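PDB 7JVH: glycoside Hydrolase Family 43_12 from Metagenome, which probably hydrolyses glycosidic bonds in plant polysaccharides such as arabinoxylan, as a gut-metagenome member of glycoside hydrolase family 43, subfamily 12. Local coordinates for residues A[181-186]-A[206-211]; A[134-139]-A[174-179]. All blocks are in the same frame, centred on the assembly; numbering follows the deposited sequence.

In the fold
Both contacts lie in the glycosyl hydrolase family 43 part of the chain, whose five four-stranded antiparallel sheets fit the five-bladed beta-propeller of this family. Contact 1 (181-186 with 206-211) joins adjacent strands of one blade, 175-178/184-190/203-210/215-226, by backbone hydrogen bonds. It is partly buried and runs out to a charged pair. Contact 2 (134-139 with 174-179) is a buried contact and joins the blade before it to the edge strand of the same blade through side-chain packing, with no hydrogen bond across. Their centres are about 10 Å apart, and they meet where Leu176 CD2 packs 3.6 Å from Tyr209 CD1 and Phe178 CE1 lies 3.6 Å from Leu211 CD2.

Contact 1 of 2, residues A[181-186]-A[206-211]; sequences NGKAYL and IWEYDL
With chi1 at -165° Glu208 swings its CG away from its own backbone N and then runs extended, while Lys183 stretches out until a bend at chi4 (-81°). The two chains cross obliquely, and Lys183 NZ reaches Glu208 OE2 at 3.5 Å, a long salt bridge. The ring of Tyr185 lies on the same face of the sheet as Glu208, its CE1 4.0 Å from Glu208 CG. On the opposite face the contacts made by Leu186 are apolar, CD1 sitting 3.9 Å from Tyr209 CD1; past the strand end Leu211 CD2 meets Ala184 CB at 3.8 Å. Beneath the side chains, Leu186 and Trp207 form an antiparallel hydrogen-bonded pair, with Leu186 N to Trp207 O and Trp207 N to Leu186 O both 2.7 Å. Tyr209 N also donates to Ala184 O. The polar ends of Tyr209 and Trp207 are held by Asp214 and His188. The chemistry therefore implies a blade hairpin secured by its backbone, with apolar contacts on both faces and a long, probably modest, electrostatic link added at the exposed end of the one with Tyr185.

Contact 2 of 2, residues A[134-139]-A[174-179]; sequences TFYMIT and PSLFFD
Tyr136 and Phe178 meet through their rings, with Phe178 CZ 3.5 Å from Tyr136 CE1. That CZ stands over one face of the tyrosine, offset toward the rim, while the planes are inclined at 40° and the centroids lie 5.1 Å apart. The pair is therefore neither a parallel stack nor a T-shaped one. Leu176 comes in beside it at about a right angle to Tyr136, bringing CD1 to 3.8 Å from Tyr136 CD2. Two residues on, Ile138 packs against both Leu176 and Pro174: its CD1 is 3.6 Å from Pro174 CB and 3.9 Å from Leu176 CG. A chi1 of -169° sets Ile138 CG1 opposite the backbone N and leads CD1 into that position. The proline ring also reaches the other backbone, with Pro174 CG 3.6 Å from Thr139 CA. No hydrogen bond crosses the interface, and the strand axes come no nearer than 7.5 Å, which is evidence of packing between sheets and not pairing within one.

Polar anchors lie around this apolar layer. Tyr136 OH is hydrogen-bonded to Asn132 ND2, which ties down the far end of the ring that Phe178 CZ overlies. Ser175, whose CB points away from strand 134-139, is bonded through OG to His242 ND1, and Thr139 OG1 is bonded to Ala123 O.

Farther out, strand 134-142 is flanked in its own sheet by 120-129 and 148-154, with Asn129 touching the side chains of both Tyr136 and Phe178, and Asn149 touching Pro174. On the other side, strand 175-178 is the edge of the next blade, where Leu186 of strand 184-190 packs against both Leu176 and Ile138, continuing the side-chain packing between consecutive propeller blades.

Contact 1 of 2, residues A[181-186]-A[206-211]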
loop_
_atom_site.group_PDB
_atom_site.type_symbol
_atom_site.label_atom_id
_atom_site.label_comp_id
_atom_site.label_asym_id
_atom_site.label_seq_id
_atom_site.Cartn_x
_atom_site.Cartn_y
_atom_site.Cartn_z
ATOM N N ASN A 181 19.298 20.845 -19.403
ATOM C CA ASN A 181 20.480 21.691 -19.264
ATOM C C ASN A 181 21.286 21.313 -18.041
ATOM O O ASN A 181 21.964 22.154 -17.489
ATOM C CB ASN A 181 20.084 23.171 -19.145
ATOM C CG ASN A 181 18.944 23.405 -18.178
ATOM O OD1 ASN A 181 18.629 22.576 -17.325
ATOM N ND2 ASN A 181 18.313 24.541 -18.307
ATOM N N GLY A 182 21.187 20.068 -17.567
ATOM C CA GLY A 182 21.950 19.638 -16.410
ATOM C C GLY A 182 21.397 20.101 -15.074
ATOM O O GLY A 182 21.875 19.663 -14.026
ATOM N N LYS A 183 20.358 20.939 -15.096
ATOM C CA LYS A 183 19.706 21.384 -13.880
ATOM C C LYS A 183 18.644 20.390 -13.427
ATOM O O LYS A 183 17.911 19.826 -14.244
ATOM C CB LYS A 183 19.109 22.777 -14.078
ATOM C CG LYS A 183 20.176 23.832 -14.307
ATOM C CD LYS A 183 19.548 25.214 -14.424
ATOM C CE LYS A 183 20.560 26.332 -14.627
ATOM N NZ LYS A 183 21.170 26.720 -13.330
ATOM N N ALA A 184 18.584 20.174 -12.112
ATOM C CA ALA A 184 17.609 19.303 -11.483
ATOM C C ALA A 184 16.730 20.108 -10.545
ATOM O O ALA A 184 17.166 21.097 -9.964
ATOM C CB ALA A 184 18.320 18.206 -10.725
ATOM N N TYR A 185 15.481 19.667 -10.404
ATOM C CA TYR A 185 14.499 20.351 -9.576
ATOM C C TYR A 185 13.754 19.366 -8.694
ATOM O O TYR A 185 13.805 18.154 -8.899
ATOM C CB TYR A 185 13.542 21.151 -10.452
ATOM C CG TYR A 185 14.276 22.137 -11.329
ATOM C CD1 TYR A 185 14.667 23.377 -10.836
ATOM C CD2 TYR A 185 14.616 21.814 -12.649
ATOM C CE1 TYR A 185 15.355 24.280 -11.628
ATOM C CE2 TYR A 185 15.304 22.710 -13.448
ATOM C CZ TYR A 185 15.673 23.941 -12.932
ATOM O OH TYR A 185 16.355 24.827 -13.725
ATOM N N LEU A 186 13.084 19.912 -7.683
ATOM C CA LEU A 186 12.330 19.124 -6.737
ATOM C C LEU A 186 11.074 19.891 -6.415
ATOM O O LEU A 186 11.135 21.064 -6.055
ATOM C CB LEU A 186 13.155 18.909 -5.476
ATOM C CG LEU A 186 12.536 18.015 -4.402
ATOM C CD1 LEU A 186 13.634 17.472 -3.506
ATOM C CD2 LEU A 186 11.447 18.733 -3.595
ATOM N N ILE A 206 8.547 24.506 -5.528
ATOM C CA ILE A 206 9.641 23.944 -6.312
ATOM C C ILE A 206 10.984 24.465 -5.803
ATOM O O ILE A 206 11.075 25.586 -5.306
ATOM C CB ILE A 206 9.459 24.232 -7.816
ATOM C CG1 ILE A 206 10.449 23.415 -8.647
ATOM C CG2 ILE A 206 9.601 25.722 -8.127
ATOM C CD1 ILE A 206 10.122 23.438 -10.136
ATOM N N TRP A 207 12.012 23.612 -5.909
ATOM C CA TRP A 207 13.389 23.911 -5.519
ATOM C C TRP A 207 14.302 23.428 -6.622
ATOM O O TRP A 207 14.036 22.397 -7.228
ATOM C CB TRP A 207 13.790 23.116 -4.280
ATOM C CG TRP A 207 13.044 23.404 -3.028
ATOM C CD1 TRP A 207 11.829 22.916 -2.670
ATOM C CD2 TRP A 207 13.498 24.203 -1.926
ATOM N NE1 TRP A 207 11.484 23.370 -1.427
ATOM C CE2 TRP A 207 12.483 24.170 -0.947
ATOM C CE3 TRP A 207 14.651 24.958 -1.680
ATOM C CZ2 TRP A 207 12.585 24.867 0.263
ATOM C CZ3 TRP A 207 14.754 25.645 -0.471
ATOM C CH2 TRP A 207 13.719 25.604 0.478
ATOM N N GLU A 208 15.397 24.151 -6.852
ATOM C CA GLU A 208 16.522 23.633 -7.617
ATOM C C GLU A 208 17.206 22.588 -6.737
ATOM O O GLU A 208 17.244 22.728 -5.512
ATOM C CB GLU A 208 17.500 24.752 -7.999
ATOM C CG GLU A 208 18.491 24.372 -9.098
ATOM C CD GLU A 208 19.304 25.573 -9.605
ATOM O OE1 GLU A 208 18.823 26.721 -9.476
ATOM O OE2 GLU A 208 20.422 25.376 -10.144
ATOM N N TYR A 209 17.734 21.535 -7.369
ATOM C CA TYR A 209 18.302 20.386 -6.669
ATOM C C TYR A 209 19.755 20.229 -7.077
ATOM O O TYR A 209 20.099 20.376 -8.246
ATOM C CB TYR A 209 17.495 19.124 -7.004
ATOM C CG TYR A 209 17.844 17.852 -6.233
ATOM C CD1 TYR A 209 17.264 17.571 -4.990
ATOM C CD2 TYR A 209 18.702 16.900 -6.777
ATOM C CE1 TYR A 209 17.564 16.397 -4.306
ATOM C CE2 TYR A 209 19.005 15.723 -6.102
ATOM C CZ TYR A 209 18.437 15.473 -4.869
ATOM O OH TYR A 209 18.743 14.299 -4.197
ATOM N N ASP A 210 20.605 19.944 -6.088
ATOM C CA ASP A 210 22.026 19.757 -6.284
ATOM C C ASP A 210 22.301 18.262 -6.381
ATOM O O ASP A 210 22.153 17.539 -5.393
ATOM C CB ASP A 210 22.807 20.382 -5.126
ATOM C CG ASP A 210 24.312 20.334 -5.348
ATOM O OD1 ASP A 210 24.829 19.286 -5.791
ATOM O OD2 ASP A 210 24.987 21.350 -5.085
ATOM N N LEU A 211 22.708 17.812 -7.576
ATOM C CA LEU A 211 22.907 16.399 -7.866
ATOM C C LEU A 211 24.106 15.831 -7.122
ATOM O O LEU A 211 24.063 14.702 -6.652
ATOM C CB LEU A 211 23.031 16.166 -9.373
ATOM C CG LEU A 211 21.753 16.530 -10.137
ATOM C CD1 LEU A 211 22.068 17.022 -11.541
ATOM C CD2 LEU A 211 20.772 15.366 -10.167
#

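Contact 2 of 2, residues A[134-139]-A[174-179]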
loop_
_atom_site.group_PDB
_atom_site.type_symbol
_atom_site.label_atom_id
_atom_site.label_comp_id
_atom_site.label_asym_id
_atom_site.label_seq_id
_atom_site.Cartn_x
_atom_site.Cartn_y
_atom_site.Cartn_z
ATOM N N THR A 134 20.905 6.939 -13.327
ATOM C CA THR A 134 20.707 6.690 -11.904
ATOM C C THR A 134 19.242 6.736 -11.548
ATOM O O THR A 134 18.512 7.592 -12.043
ATOM C CB THR A 134 21.440 7.727 -11.017
ATOM O OG1 THR A 134 22.809 7.852 -11.438
ATOM C CG2 THR A 134 21.407 7.292 -9.544
ATOM N N PHE A 135 18.834 5.809 -10.676
ATOM C CA PHE A 135 17.473 5.749 -10.137
ATOM C C PHE A 135 17.385 6.506 -8.799
ATOM O O PHE A 135 18.364 6.626 -8.067
ATOM C CB PHE A 135 17.024 4.297 -9.968
ATOM C CG PHE A 135 16.797 3.566 -11.270
ATOM C CD1 PHE A 135 17.861 2.960 -11.950
ATOM C CD2 PHE A 135 15.523 3.468 -11.812
ATOM C CE1 PHE A 135 17.651 2.290 -13.139
ATOM C CE2 PHE A 135 15.307 2.797 -13.003
ATOM C CZ PHE A 135 16.371 2.207 -13.669
ATOM N N TYR A 136 16.178 6.995 -8.499
ATOM C CA TYR A 136 15.863 7.809 -7.326
ATOM C C TYR A 136 14.504 7.379 -6.778
ATOM O O TYR A 136 13.522 7.324 -7.514
ATOM C CB TYR A 136 15.791 9.284 -7.725
ATOM C CG TYR A 136 17.118 9.914 -8.072
ATOM C CD1 TYR A 136 17.617 9.886 -9.377
ATOM C CD2 TYR A 136 17.866 10.561 -7.098
ATOM C CE1 TYR A 136 18.832 10.465 -9.687
ATOM C CE2 TYR A 136 19.086 11.161 -7.399
ATOM C CZ TYR A 136 19.568 11.107 -8.697
ATOM O OH TYR A 136 20.765 11.689 -9.020
HETATM N N MSE A 137 14.459 7.056 -5.484
HETATM C CA MSE A 137 13.200 6.871 -4.779
HETATM C C MSE A 137 13.115 7.932 -3.684
HETATM O O MSE A 137 13.868 7.882 -2.711
HETATM C CB MSE A 137 13.123 5.452 -4.200
HETATM C CG MSE A 137 11.716 4.984 -3.899
HETATM SE SE MSE A 137 10.933 5.926 -2.380
HETATM C CE MSE A 137 9.643 7.013 -3.267
ATOM N N ILE A 138 12.206 8.896 -3.863
ATOM C CA ILE A 138 12.065 10.012 -2.941
ATOM C C ILE A 138 10.678 10.019 -2.271
ATOM O O ILE A 138 9.654 9.896 -2.932
ATOM C CB ILE A 138 12.347 11.359 -3.657
ATOM C CG1 ILE A 138 12.462 12.497 -2.647
ATOM C CG2 ILE A 138 11.274 11.682 -4.682
ATOM C CD1 ILE A 138 12.879 13.819 -3.278
ATOM N N THR A 139 10.668 10.213 -0.948
ATOM C CA THR A 139 9.454 10.140 -0.138
ATOM C C THR A 139 9.580 10.911 1.185
ATOM O O THR A 139 10.627 11.486 1.481
ATOM C CB THR A 139 9.123 8.662 0.149
ATOM O OG1 THR A 139 7.844 8.567 0.778
ATOM C CG2 THR A 139 10.173 8.026 1.024
ATOM N N PRO A 174 7.249 14.680 -2.130
ATOM C CA PRO A 174 8.397 15.115 -2.926
ATOM C C PRO A 174 8.457 14.400 -4.280
ATOM O O PRO A 174 7.995 13.273 -4.411
ATOM C CB PRO A 174 9.583 14.680 -2.063
ATOM C CG PRO A 174 9.054 13.570 -1.216
ATOM C CD PRO A 174 7.635 13.939 -0.922
ATOM N N SER A 175 9.047 15.066 -5.274
ATOM C CA SER A 175 9.194 14.506 -6.615
ATOM C C SER A 175 10.237 15.312 -7.378
ATOM O O SER A 175 10.162 16.528 -7.451
ATOM C CB SER A 175 7.835 14.520 -7.327
ATOM O OG SER A 175 7.870 13.934 -8.592
ATOM N N LEU A 176 11.222 14.611 -7.939
ATOM C CA LEU A 176 12.318 15.213 -8.677
ATOM C C LEU A 176 12.010 15.255 -10.173
ATOM O O LEU A 176 11.216 14.455 -10.678
ATOM C CB LEU A 176 13.598 14.420 -8.459
ATOM C CG LEU A 176 14.061 14.243 -7.023
ATOM C CD1 LEU A 176 15.012 13.062 -6.912
ATOM C CD2 LEU A 176 14.703 15.519 -6.514
ATOM N N PHE A 177 12.638 16.215 -10.862
ATOM C CA PHE A 177 12.578 16.344 -12.309
ATOM C C PHE A 177 13.940 16.801 -12.815
ATOM O O PHE A 177 14.536 17.729 -12.253
ATOM C CB PHE A 177 11.502 17.350 -12.723
ATOM C CG PHE A 177 11.645 17.840 -14.134
ATOM C CD1 PHE A 177 11.177 17.089 -15.200
ATOM C CD2 PHE A 177 12.274 19.060 -14.397
ATOM C CE1 PHE A 177 11.334 17.543 -16.498
ATOM C CE2 PHE A 177 12.431 19.518 -15.696
ATOM C CZ PHE A 177 11.951 18.762 -16.750
ATOM N N PHE A 178 14.424 16.151 -13.881
ATOM C CA PHE A 178 15.740 16.411 -14.444
ATOM C C PHE A 178 15.637 17.035 -15.831
ATOM O O PHE A 178 15.322 16.356 -16.795
ATOM C CB PHE A 178 16.538 15.108 -14.488
ATOM C CG PHE A 178 16.588 14.393 -13.172
ATOM C CD1 PHE A 178 17.360 14.886 -12.131
ATOM C CD2 PHE A 178 15.845 13.230 -12.966
ATOM C CE1 PHE A 178 17.399 14.230 -10.901
ATOM C CE2 PHE A 178 15.874 12.565 -11.740
ATOM C CZ PHE A 178 16.653 13.066 -10.707
ATOM N N ASP A 179 15.914 18.339 -15.912
ATOM C CA ASP A 179 15.793 19.126 -17.148
ATOM C C ASP A 179 16.912 18.793 -18.151
ATOM O O ASP A 179 17.723 17.915 -17.902
ATOM C CB ASP A 179 15.800 20.622 -16.816
ATOM C CG ASP A 179 14.947 21.436 -17.759
ATOM O OD1 ASP A 179 14.783 21.032 -18.935
ATOM O OD2 ASP A 179 14.413 22.474 -17.312
#